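Local coordinates for ferric vibriobactin ABC transporter, periplasmic ferric vibriobactin-binding protein (Vibrio cholerae, PDB 3R5T) that binds ferric vibriobactin in the periplasm and probably delivers it to an ABC transporter for uptake into Vibrio cholerae, at residues A[31-34]-A[35-39]; A[80-84]-A[85-89]; A[124-127]-A[128-132]; A[268-272]-A[273-277]. All blocks are in the same frame, centred on the assembly; numbering follows the deposited sequence. Where two conformers were deposited one is given.

Contact 1. Residues A[31-34]-A[35-39]; sequences VTVT and GTLLA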
loop_
_atom_site.group_PDB
_atom_site.type_symbol
_atom_site.label_atom_id
_atom_site.label_comp_id
_atom_site.label_asym_id
_atom_site.label_seq_id
_atom_site.Cartn_x
_atom_site.Cartn_y
_atom_site.Cartn_z
ATOM N N VAL A 31 4.701 2.984 9.139
ATOM C CA VAL A 31 3.462 2.237 9.293
ATOM C C VAL A 31 3.066 1.512 7.990
ATOM O O VAL A 31 2.542 0.400 8.034
ATOM C CB VAL A 31 2.337 3.173 9.836
ATOM C CG1 VAL A 31 1.978 4.256 8.800
ATOM C CG2 VAL A 31 1.100 2.371 10.264
ATOM N N THR A 32 3.343 2.116 6.840
ATOM C CA THR A 32 3.038 1.437 5.568
ATOM C C THR A 32 3.757 0.102 5.451
ATOM O O THR A 32 3.179 -0.870 5.002
ATOM C CB THR A 32 3.401 2.288 4.336
ATOM O OG1 THR A 32 2.655 3.500 4.377
ATOM C CG2 THR A 32 3.053 1.548 3.044
ATOM N N VAL A 33 5.016 0.045 5.870
ATOM C CA VAL A 33 5.800 -1.156 5.638
ATOM C C VAL A 33 5.395 -2.260 6.599
ATOM O O VAL A 33 5.579 -3.440 6.307
ATOM C CB VAL A 33 7.271 -0.847 5.798
ATOM C CG1 VAL A 33 8.107 -2.120 5.729
ATOM C CG2 VAL A 33 7.692 0.138 4.718
ATOM N N THR A 34 4.839 -1.881 7.748
ATOM C CA THR A 34 4.517 -2.876 8.780
ATOM C C THR A 34 3.528 -3.953 8.304
ATOM O O THR A 34 3.652 -5.132 8.654
ATOM C CB THR A 34 4.048 -2.154 10.042
ATOM O OG1 THR A 34 5.121 -1.325 10.483
ATOM C CG2 THR A 34 3.688 -3.129 11.144
ATOM N N GLY A 35 2.556 -3.551 7.494
ATOM C CA GLY A 35 1.622 -4.510 6.942
ATOM C C GLY A 35 2.300 -5.640 6.164
ATOM O O GLY A 35 1.900 -6.797 6.268
ATOM N N THR A 36 3.345 -5.306 5.414
ATOM C CA THR A 36 4.039 -6.311 4.627
ATOM C C THR A 36 4.968 -7.161 5.489
ATOM O O THR A 36 5.109 -8.370 5.252
ATOM C CB THR A 36 4.711 -5.663 3.401
ATOM O OG1 THR A 36 3.672 -5.146 2.554
ATOM C CG2 THR A 36 5.525 -6.694 2.607
ATOM N N LEU A 37 5.568 -6.551 6.509
ATOM C CA LEU A 37 6.315 -7.339 7.488
ATOM C C LEU A 37 5.389 -8.385 8.126
ATOM O O LEU A 37 5.750 -9.565 8.250
ATOM C CB LEU A 37 6.970 -6.451 8.553
ATOM C CG LEU A 37 8.147 -5.615 8.039
ATOM C CD1 LEU A 37 8.450 -4.492 8.998
ATOM C CD2 LEU A 37 9.385 -6.459 7.834
ATOM N N LEU A 38 4.192 -7.967 8.527
ATOM C CA LEU A 38 3.230 -8.933 9.072
ATOM C C LEU A 38 2.815 -10.008 8.051
ATOM O O LEU A 38 2.625 -11.181 8.404
ATOM C CB LEU A 38 2.002 -8.188 9.612
ATOM C CG LEU A 38 2.277 -7.312 10.841
ATOM C CD1 LEU A 38 1.135 -6.351 11.113
ATOM C CD2 LEU A 38 2.569 -8.171 12.065
ATOM N N ALA A 39 2.687 -9.596 6.793
ATOM C CA ALA A 39 2.260 -10.484 5.720
ATOM C C ALA A 39 3.191 -11.685 5.567
ATOM O O ALA A 39 2.732 -12.793 5.316
ATOM C CB ALA A 39 2.186 -9.700 4.402
HETATM O O HOH W 1 3.074 -2.515 2.768
HETATM O O HOH W 2 0.686 -1.406 6.110
#

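Contact 2. Residues A[80-84]-A[85-89]; sequences ESVYV and EQPDL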
loop_
_atom_site.group_PDB
_atom_site.type_symbol
_atom_site.label_atom_id
_atom_site.label_comp_id
_atom_site.label_asym_id
_atom_site.label_seq_id
_atom_site.Cartn_x
_atom_site.Cartn_y
_atom_site.Cartn_z
ATOM N N GLU A 80 14.728 7.209 22.211
ATOM C CA GLU A 80 14.764 6.456 23.463
ATOM C C GLU A 80 13.984 5.157 23.280
ATOM O O GLU A 80 14.436 4.093 23.694
ATOM C CB GLU A 80 14.184 7.282 24.610
ATOM C CG GLU A 80 14.051 6.508 25.908
ATOM C CD GLU A 80 13.512 7.370 27.026
ATOM O OE1 GLU A 80 14.027 8.501 27.206
ATOM O OE2 GLU A 80 12.574 6.928 27.733
ATOM N N SER A 81 12.820 5.253 22.657
ATOM C CA SER A 81 11.991 4.075 22.459
ATOM C C SER A 81 12.705 3.049 21.583
ATOM O O SER A 81 12.628 1.849 21.848
ATOM C CB SER A 81 10.613 4.445 21.897
ATOM O OG SER A 81 10.688 4.953 20.576
ATOM N N VAL A 82 13.424 3.514 20.564
ATOM C CA VAL A 82 14.182 2.581 19.711
ATOM C C VAL A 82 15.267 1.858 20.523
ATOM O O VAL A 82 15.395 0.636 20.444
ATOM C CB VAL A 82 14.817 3.283 18.493
ATOM C CG1 VAL A 82 15.548 2.253 17.616
ATOM C CG2 VAL A 82 13.741 3.975 17.679
ATOM N N TYR A 83 16.048 2.609 21.297
ATOM C CA TYR A 83 17.071 2.021 22.160
ATOM C C TYR A 83 16.462 0.965 23.083
ATOM O O TYR A 83 16.998 -0.138 23.219
ATOM C CB TYR A 83 17.782 3.095 22.999
ATOM C CG TYR A 83 18.905 3.817 22.283
ATOM C CD1 TYR A 83 20.199 3.295 22.262
ATOM C CD2 TYR A 83 18.676 5.019 21.627
ATOM C CE1 TYR A 83 21.229 3.961 21.608
ATOM C CE2 TYR A 83 19.691 5.686 20.969
ATOM C CZ TYR A 83 20.962 5.149 20.949
ATOM O OH TYR A 83 21.963 5.820 20.282
ATOM N N VAL A 84 15.333 1.283 23.706
ATOM C CA VAL A 84 14.770 0.363 24.694
ATOM C C VAL A 84 14.248 -0.927 24.053
ATOM O O VAL A 84 14.336 -1.999 24.647
ATOM C CB VAL A 84 13.685 1.043 25.574
ATOM C CG1 VAL A 84 13.012 0.025 26.480
ATOM C CG2 VAL A 84 14.295 2.184 26.393
ATOM N N GLU A 85 13.730 -0.831 22.832
ATOM C CA GLU A 85 13.256 -2.020 22.131
ATOM C C GLU A 85 14.399 -2.959 21.734
ATOM O O GLU A 85 14.162 -4.133 21.437
ATOM C CB GLU A 85 12.433 -1.632 20.903
ATOM C CG GLU A 85 11.091 -0.992 21.235
ATOM C CD GLU A 85 10.217 -1.881 22.099
ATOM O OE1 GLU A 85 9.801 -1.432 23.191
ATOM O OE2 GLU A 85 9.962 -3.036 21.706
ATOM N N GLN A 86 15.627 -2.442 21.729
ATOM C CA GLN A 86 16.813 -3.212 21.323
ATOM C C GLN A 86 16.606 -4.016 20.042
ATOM O O GLN A 86 16.725 -5.249 20.035
ATOM C CB GLN A 86 17.310 -4.123 22.451
ATOM C CG GLN A 86 17.783 -3.364 23.685
ATOM C CD GLN A 86 19.146 -3.818 24.163
ATOM O OE1 GLN A 86 20.052 -4.053 23.360
ATOM N NE2 GLN A 86 19.304 -3.932 25.477
ATOM N N PRO A 87 16.308 -3.321 18.944
ATOM C CA PRO A 87 16.071 -4.023 17.680
ATOM C C PRO A 87 17.382 -4.474 17.052
ATOM O O PRO A 87 18.454 -3.963 17.389
ATOM C CB PRO A 87 15.411 -2.951 16.817
ATOM C CG PRO A 87 15.987 -1.663 17.338
ATOM C CD PRO A 87 16.174 -1.857 18.805
ATOM N N ASP A 88 17.302 -5.437 16.140
ATOM C CA ASP A 88 18.458 -5.813 15.334
ATOM C C ASP A 88 18.266 -5.507 13.847
ATOM O O ASP A 88 19.111 -5.840 13.013
ATOM C CB ASP A 88 18.855 -7.278 15.554
ATOM C CG ASP A 88 17.723 -8.260 15.280
ATOM O OD1 ASP A 88 16.653 -7.856 14.755
ATOM O OD2 ASP A 88 17.930 -9.462 15.583
ATOM N N LEU A 89 17.150 -4.868 13.520
ATOM C CA LEU A 89 16.957 -4.319 12.182
ATOM C C LEU A 89 15.942 -3.198 12.311
ATOM O O LEU A 89 14.903 -3.388 12.920
ATOM C CB LEU A 89 16.431 -5.375 11.202
ATOM C CG LEU A 89 16.241 -4.885 9.758
ATOM C CD1 LEU A 89 17.583 -4.599 9.084
ATOM C CD2 LEU A 89 15.449 -5.892 8.934
#

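Contact 3. Residues A[124-127]-A[128-132]; sequences QSLA and QQLGL. With MOH (methanol), chain D.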
loop_
_atom_site.group_PDB
_atom_site.type_symbol
_atom_site.label_atom_id
_atom_site.label_comp_id
_atom_site.label_asym_id
_atom_site.label_seq_id
_atom_site.Cartn_x
_atom_site.Cartn_y
_atom_site.Cartn_z
ATOM N N GLN A 124 3.876 -7.385 -3.288
ATOM C CA GLN A 124 4.675 -8.582 -3.460
ATOM C C GLN A 124 6.149 -8.253 -3.620
ATOM O O GLN A 124 7.004 -8.934 -3.027
ATOM C CB GLN A 124 4.185 -9.375 -4.668
ATOM C CG GLN A 124 2.789 -9.977 -4.491
ATOM C CD GLN A 124 1.677 -9.133 -5.087
ATOM O OE1 GLN A 124 1.662 -7.890 -4.994
ATOM N NE2 GLN A 124 0.718 -9.814 -5.688
ATOM N N SER A 125 6.459 -7.243 -4.419
ATOM C CA SER A 125 7.844 -6.840 -4.635
ATOM C C SER A 125 8.467 -6.337 -3.332
ATOM O O SER A 125 9.622 -6.631 -3.014
ATOM C CB SER A 125 7.907 -5.770 -5.722
ATOM O OG SER A 125 9.233 -5.322 -5.933
ATOM N N LEU A 126 7.697 -5.568 -2.571
ATOM C CA LEU A 126 8.173 -5.106 -1.282
ATOM C C LEU A 126 8.385 -6.311 -0.353
ATOM O O LEU A 126 9.380 -6.376 0.360
ATOM C CB LEU A 126 7.161 -4.138 -0.693
ATOM C CG LEU A 126 7.522 -3.556 0.674
ATOM C CD1 LEU A 126 8.758 -2.674 0.560
ATOM C CD2 LEU A 126 6.348 -2.773 1.284
ATOM N N ALA A 127 7.452 -7.259 -0.359
ATOM C CA ALA A 127 7.618 -8.467 0.467
ATOM C C ALA A 127 8.896 -9.229 0.106
ATOM O O ALA A 127 9.613 -9.730 0.972
ATOM C CB ALA A 127 6.414 -9.368 0.336
ATOM N N GLN A 128 9.161 -9.367 -1.192
ATOM C CA GLN A 128 10.378 -10.028 -1.644
ATOM C C GLN A 128 11.625 -9.292 -1.160
ATOM O O GLN A 128 12.594 -9.911 -0.703
ATOM C CB GLN A 128 10.377 -10.142 -3.165
ATOM C CG GLN A 128 9.295 -11.040 -3.699
ATOM C CD GLN A 128 9.446 -11.289 -5.177
ATOM O OE1 GLN A 128 8.633 -10.830 -5.982
ATOM N NE2 GLN A 128 10.507 -12.003 -5.550
ATOM N N GLN A 129 11.593 -7.966 -1.256
ATOM C CA GLN A 129 12.722 -7.161 -0.844
ATOM C C GLN A 129 12.977 -7.381 0.650
ATOM O O GLN A 129 14.123 -7.579 1.080
ATOM C CB GLN A 129 12.427 -5.701 -1.140
ATOM C CG GLN A 129 13.537 -4.774 -0.744
ATOM C CD GLN A 129 13.321 -3.399 -1.303
ATOM O OE1 GLN A 129 12.193 -2.898 -1.338
ATOM N NE2 GLN A 129 14.404 -2.771 -1.742
ATOM N N LEU A 130 11.909 -7.354 1.439
ATOM C CA LEU A 130 12.011 -7.557 2.884
ATOM C C LEU A 130 12.364 -8.999 3.228
ATOM O O LEU A 130 13.052 -9.245 4.222
ATOM C CB LEU A 130 10.719 -7.137 3.580
ATOM C CG LEU A 130 10.433 -5.641 3.455
ATOM C CD1 LEU A 130 9.041 -5.311 4.005
ATOM C CD2 LEU A 130 11.535 -4.806 4.119
ATOM N N GLY A 131 11.925 -9.951 2.397
ATOM C CA GLY A 131 12.306 -11.345 2.580
ATOM C C GLY A 131 13.811 -11.496 2.517
ATOM O O GLY A 131 14.404 -12.218 3.316
ATOM N N LEU A 132 14.439 -10.816 1.564
ATOM C CA LEU A 132 15.895 -10.878 1.409
ATOM C C LEU A 132 16.630 -10.205 2.573
ATOM O O LEU A 132 17.733 -10.616 2.922
ATOM C CB LEU A 132 16.322 -10.281 0.057
ATOM C CG LEU A 132 15.815 -11.069 -1.158
ATOM C CD1 LEU A 132 15.765 -10.211 -2.428
ATOM C CD2 LEU A 132 16.678 -12.301 -1.393
HETATM C C MOH D . 13.603 0.460 -2.789
HETATM O O MOH D . 12.584 -0.335 -2.188
#

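Contact 4. Residues A[268-272]-A[273-277]; sequences FRIDL and FSARE. With VBN ((4S,5R)-N-{3-[(2,3-dihydroxybenzoyl)amino]propyl}-2-(2,3-dihydroxyphenyl)-N-[3-({[(4S,5R)-2-(2,3-dihydroxyphenyl)-5-met hyl-4,5-dihydro-1,3-oxazol-4-yl]carbonyl}amino)propyl]-5-methyl-4,5-dihydro-1,3-oxazole-4-carboxamide), chain B.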
loop_
_atom_site.group_PDB
_atom_site.type_symbol
_atom_site.label_atom_id
_atom_site.label_comp_id
_atom_site.label_asym_id
_atom_site.label_seq_id
_atom_site.Cartn_x
_atom_site.Cartn_y
_atom_site.Cartn_z
ATOM N N PHE A 268 -6.461 2.483 1.708
ATOM C CA PHE A 268 -5.515 3.588 1.559
ATOM C C PHE A 268 -4.121 3.099 1.109
ATOM O O PHE A 268 -3.592 3.577 0.103
ATOM C CB PHE A 268 -5.427 4.463 2.824
ATOM C CG PHE A 268 -4.457 5.584 2.681
ATOM C CD1 PHE A 268 -4.728 6.635 1.806
ATOM C CD2 PHE A 268 -3.267 5.573 3.373
ATOM C CE1 PHE A 268 -3.831 7.666 1.626
ATOM C CE2 PHE A 268 -2.354 6.604 3.198
ATOM C CZ PHE A 268 -2.641 7.652 2.316
ATOM N N ARG A 269 -3.547 2.152 1.840
ATOM C CA ARG A 269 -2.283 1.526 1.435
ATOM C C ARG A 269 -2.544 0.061 1.143
ATOM O O ARG A 269 -3.469 -0.541 1.730
ATOM C CB ARG A 269 -1.239 1.651 2.546
ATOM C CG ARG A 269 -0.626 3.038 2.720
ATOM C CD ARG A 269 0.225 3.449 1.552
ATOM N NE ARG A 269 1.216 4.478 1.887
ATOM C CZ ARG A 269 1.104 5.770 1.595
ATOM N NH1 ARG A 269 0.039 6.234 0.945
ATOM N NH2 ARG A 269 2.076 6.610 1.930
ATOM N N ILE A 270 -1.743 -0.509 0.241
ATOM C CA ILE A 270 -1.907 -1.900 -0.177
ATOM C C ILE A 270 -0.910 -2.828 0.500
ATOM O O ILE A 270 0.306 -2.670 0.373
ATOM C CB ILE A 270 -1.722 -2.055 -1.691
ATOM C CG1 ILE A 270 -2.728 -1.175 -2.446
ATOM C CG2 ILE A 270 -1.840 -3.536 -2.065
ATOM C CD1 ILE A 270 -4.157 -1.498 -2.113
ATOM N N ASP A 271 -1.430 -3.780 1.253
ATOM C CA ASP A 271 -0.623 -4.867 1.775
ATOM C C ASP A 271 -1.461 -6.130 1.559
ATOM O O ASP A 271 -2.568 -6.055 1.032
ATOM C CB ASP A 271 -0.259 -4.605 3.248
ATOM C CG ASP A 271 -1.457 -4.269 4.075
ATOM O OD1 ASP A 271 -1.477 -3.183 4.693
ATOM O OD2 ASP A 271 -2.382 -5.110 4.115
ATOM N N LEU A 272 -0.953 -7.287 1.948
ATOM C CA LEU A 272 -1.692 -8.531 1.760
ATOM C C LEU A 272 -3.106 -8.434 2.330
ATOM O O LEU A 272 -4.067 -8.899 1.715
ATOM C CB LEU A 272 -0.961 -9.671 2.446
ATOM C CG LEU A 272 -1.732 -10.990 2.481
ATOM C CD1 LEU A 272 -2.027 -11.552 1.082
ATOM C CD2 LEU A 272 -0.955 -12.006 3.331
ATOM N N PHE A 273 -3.231 -7.800 3.496
ATOM C CA PHE A 273 -4.505 -7.764 4.186
ATOM C C PHE A 273 -5.507 -6.848 3.513
ATOM O O PHE A 273 -6.659 -7.245 3.282
ATOM C CB PHE A 273 -4.257 -7.430 5.656
ATOM C CG PHE A 273 -3.201 -8.308 6.256
ATOM C CD1 PHE A 273 -1.905 -7.854 6.429
ATOM C CD2 PHE A 273 -3.493 -9.629 6.550
ATOM C CE1 PHE A 273 -0.929 -8.703 6.950
ATOM C CE2 PHE A 273 -2.524 -10.473 7.068
ATOM C CZ PHE A 273 -1.245 -10.011 7.266
ATOM N N SER A 274 -5.098 -5.638 3.158
ATOM C CA SER A 274 -6.038 -4.771 2.450
ATOM C C SER A 274 -6.284 -5.266 1.025
ATOM O O SER A 274 -7.382 -5.079 0.497
ATOM C CB SER A 274 -5.588 -3.310 2.438
ATOM O OG SER A 274 -4.270 -3.164 1.949
ATOM N N ALA A 275 -5.279 -5.897 0.422
ATOM C CA ALA A 275 -5.436 -6.464 -0.919
ATOM C C ALA A 275 -6.525 -7.536 -0.915
ATOM O O ALA A 275 -7.377 -7.577 -1.809
ATOM C CB ALA A 275 -4.100 -7.047 -1.433
ATOM N N ARG A 276 -6.509 -8.398 0.098
ATOM C CA ARG A 276 -7.575 -9.392 0.228
ATOM C C ARG A 276 -8.946 -8.728 0.343
ATOM O O ARG A 276 -9.906 -9.165 -0.296
ATOM C CB ARG A 276 -7.345 -10.269 1.449
ATOM C CG ARG A 276 -6.335 -11.369 1.244
ATOM C CD ARG A 276 -6.099 -12.115 2.544
ATOM N NE ARG A 276 -5.143 -13.193 2.336
ATOM C CZ ARG A 276 -4.417 -13.752 3.297
ATOM N NH1 ARG A 276 -4.529 -13.335 4.553
ATOM N NH2 ARG A 276 -3.572 -14.730 3.000
ATOM N N GLU A 277 -9.049 -7.695 1.168
ATOM C CA GLU A 277 -10.330 -7.025 1.339
ATOM C C GLU A 277 -10.801 -6.460 -0.002
ATOM O O GLU A 277 -11.970 -6.589 -0.366
ATOM C CB GLU A 277 -10.228 -5.896 2.374
ATOM C CG GLU A 277 -9.978 -6.373 3.798
ATOM C CD GLU A 277 -10.139 -5.259 4.828
ATOM O OE1 GLU A 277 -10.983 -4.360 4.620
ATOM O OE2 GLU A 277 -9.442 -5.302 5.858
HETATM C C VBN B . -1.541 13.794 2.941
HETATM N N VBN B . 0.536 12.367 3.209
HETATM O O VBN B . -1.169 14.256 1.913
HETATM C CA VBN B . -0.602 13.009 3.846
HETATM C CB VBN B . 0.115 13.884 4.941
HETATM C CAB VBN B . -4.850 7.038 7.137
HETATM O OAC VBN B . -4.694 12.064 -1.256
HETATM O OAD VBN B . -3.194 11.309 7.243
HETATM O OAF VBN B . 0.170 9.055 0.619
HETATM O OAG VBN B . 4.280 11.147 -0.244
HETATM O OAH VBN B . 1.902 9.349 3.101
HETATM O OAI VBN B . -1.364 11.166 1.143
HETATM O OAJ VBN B . 1.964 11.413 1.158
HETATM O OAK VBN B . -0.673 9.761 3.857
HETATM C CAL VBN B . -2.253 8.801 -2.219
HETATM C CAM VBN B . 5.176 13.732 2.286
HETATM C CAN VBN B . 1.577 6.967 5.936
HETATM C CAO VBN B . -1.141 8.491 -1.365
HETATM C CAP VBN B . 5.299 12.817 1.202
HETATM C CAQ VBN B . 2.161 7.658 4.824
HETATM C CAR VBN B . -3.089 9.945 -1.948
HETATM C CAS VBN B . 3.961 13.869 2.973
HETATM C CAT VBN B . 0.251 7.253 6.350
HETATM C CAU VBN B . -4.590 14.593 1.661
HETATM C CAV VBN B . -4.808 13.772 5.048
HETATM C CAW VBN B . -3.930 14.273 0.309
HETATM C CAX VBN B . -5.320 12.997 6.285
HETATM C CAY VBN B . -3.652 15.130 2.743
HETATM C CAZ VBN B . -3.304 13.619 4.766
HETATM N NBB VBN B . -3.202 13.010 0.216
HETATM N NBC VBN B . -5.213 11.554 6.074
HETATM N NBD VBN B . -2.810 9.120 5.224
HETATM O OBF VBN B . -2.442 7.796 7.123
HETATM C CBG VBN B . -3.688 11.958 -0.647
HETATM C CBH VBN B . -4.063 10.806 6.591
HETATM C CBJ VBN B . 1.564 13.375 3.199
HETATM C CBK VBN B . -0.872 9.325 -0.241
HETATM C CBL VBN B . 4.193 12.042 0.806
HETATM C CBM VBN B . 1.396 8.613 4.159
HETATM C CBN VBN B . -1.655 10.412 0.016
HETATM C CBO VBN B . 3.043 12.183 1.469
HETATM C CBP VBN B . 0.117 8.885 4.564
HETATM C CBQ VBN B . -2.814 10.730 -0.876
HETATM C CBR VBN B . 2.925 13.109 2.605
HETATM C CBS VBN B . -0.486 8.162 5.688
HETATM C CBU VBN B . -3.876 8.201 7.212
HETATM C CBW VBN B . -1.851 8.594 6.145
HETATM C CBX VBN B . -3.960 9.366 6.105
HETATM N NBY VBN B . -2.859 14.130 3.466
HETATM O OG1 VBN B . 1.430 14.224 4.319
HETATM C CG2 VBN B . 0.104 13.393 6.380
#

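Contact 1. Residues A[31-34]-A[35-39]
Gly35 follows Thr34 near the start of helix 31-39, the helix of a beta-alpha-beta unit between strands 26-28 and 44-49. A water held by Thr32 O meets Gly35 N in a weak bond. Thr36 N makes a weak bond to Val33 O. The hydroxyl of Thr36 reaches back one turn through another water, 2.7 Å from Thr36 OG1 and 2.8 Å from Thr32 O. Leu37 N binds Val33 O almost straight (3.1 Å, 165°), while Leu37 CD1 comes obliquely across Val33 CG1 at 4.1 Å. Leu38 N gives the next helical bond to Thr34 O (2.9 Å). Leu38 CG lies beside the backbone N of its own residue (chi1 -67°), which lays the side chain along Thr34, with Leu38 CD1 4.1 Å from Thr34 CG2 and Leu38 CG 3.4 Å from Thr34 O. The methyl of Thr34 thus goes to Leu38 and its hydroxyl to Ser47 and Ser28, so each branch has a partner of its own kind. In this buried helix, next to the siderophore touched by Val31 and Thr32, water satisfies Thr32 O and Thr36 OG1, and the two serine hydroxyls satisfy Thr34 OG1.

Contact 2. Residues A[80-84]-A[85-89]
Ser81 and Glu85 are joined by a helical bond near the end of helix 79-85, from Glu85 N to Ser81 O at 3.1 Å. The glutamate side chain stays close to the same carbonyl, its CG 3.3 Å from Ser81 O, and a bend at chi2 (-58°) turns the carboxylate off the helix. There Glu85 OE1 forms a salt bridge with Lys69, which would help to offset the charge of a largely buried acid. Val82 carries the turn into the following loop. Its carbonyl oxygen takes a weak bond from Gln86 N at 3.3 Å and sits only 3.1 Å from Pro87 CD, so that the CD edge of the proline ring lies against the Val82 carbonyl. The two side chains also meet, at about a right angle, through Val82 CG1 and Pro87 CG, 4.0 Å apart. This is the exit of a helix in the amino-terminal lobe, where the chain leaves helical geometry at Gln86 with positive phi (45°) and runs on to strand 89-93 of the parallel sheet. Pro87 packs on Leu27 of the neighbouring strand 26-28. Tyr83 accepts the better of the two bonds made by Gln86 N: Tyr83 O lies 3.1 Å from it, yet the donor stands well above the carbonyl plane (62° out). Gln86 CG passes 3.4 Å from Tyr83 O before the amide leads away. Val84, last of the segment, faces largely outward.

Contact 3. Residues A[124-127]-A[128-132]
Leu126 and Leu130 lie side by side on helix 123-134 and point the same way, Leu126 CG meeting Leu130 CD1 at 4.1 Å. Different first torsions bring them together. In Leu126 the CG is opposite the backbone N (chi1 -180°), which lets the end of the side chain reach forward along the helix; in Leu130 it sits beside the N (chi1 -65°), over its own helical acceptor, with Leu130 CG 3.4 Å from Leu126 O. Leu130 N bonds to that same oxygen at 2.9 Å. Gln129 runs at an oblique angle past Leu126, its extended chain carrying Gln129 OE1 to 3.9 Å from Leu126 CD1. The leucine pair belongs to the face of the helix that packs against helix 31-39, where Leu126, Ala127 and Leu130 all meet Thr36, and Leu126 also reaches Val116 of edge strand 113-116. The Gln129 amide points instead to a methanol, probably from the crystallisation liquor. That hydroxyl donates to Gln129 OE1 at 2.7 Å, and Gln129 NE2 returns a weak bond to it; Gln121 NE2 is a second donor to the same OE1. Gln128, on a more exposed side, has a side chain modelled in two positions, but its backbone is tied in by the bond from Gln128 N to Gln124 O at 2.9 Å, while Gln124 NE2 turns off to Glu148 of helix 137-155. Gly131 N makes a short bond to Ala127 O, 2.7 Å, although bent to 146°.

Contact 4. Residues A[268-272]-A[273-277]
A capping box starts helix 272-286, just after the loop that brings Phe268 and Arg269 to the siderophore. Asp271 at the N-cap and Ser274 bind each other's backbone: Ser274 N gives a straight bond to Asp271 OD2 (2.9 Å), met from above the carboxylate plane, and Asp271 N donates to Ser274 OG at 3.0 Å. Asp271 OD2 also takes a weak bond from Phe273 N, while Gln58 holds Asp271 OD1. The chi1 of 51° brings the Asp271 carboxylate back over the first helical N-H groups, which would favour its negative charge. Ser274 OG in turn donates to Arg269 O at 2.8 Å, in the carbonyl plane and on a lone pair, so one hydroxyl links the pocket loop to the cap. That loop serves the vibriobactin pocket between the two lobes of this periplasmic binding protein. Arg269 NH1 donates to OAF of vibriobactin at 2.8 Å, the oxygen lying in the guanidinium plane at its edge; the bend at chi2 (-67°) helps to turn the side chain to it, and a weaker bond comes from Arg269 NH2, which is also bonded to Tyr118. Phe268 CZ approaches the ligand nitrogen NBD obliquely, at 3.3 Å. Leu272, the first residue of the helix, lies over a face of the guanidinium of Arg276, one turn on, with Leu272 CD1 3.7 Å from Arg276 NE, while Ile270 CG2 touches Ala275 CB at 4.2 Å.

Overall arrangement
Contact 1 occupies the middle of the group. Its helix 31-39 packs on contact 3 through Thr36 CG2 and Ala127 CA, 3.5 Å apart, and on contact 4 through Ala39 CB and Leu272 CB at 3.7 Å; Gly35 O also lies 3.5 Å from Phe273 CE1. Contacts 3 and 4 do not touch, their nearest atoms being about 6 Å apart. Contacts 1 and 4 both serve the siderophore: Thr32 OG1 and Arg269 NE, 3.0 Å apart, probably share a hydrogen bond. The side chain of Arg269 is about 4 Å from the bound iron. Contact 2 has its centre about 28 Å from that of contact 4; its nearest atoms approach contacts 1 and 3 to about 6 Å without touching.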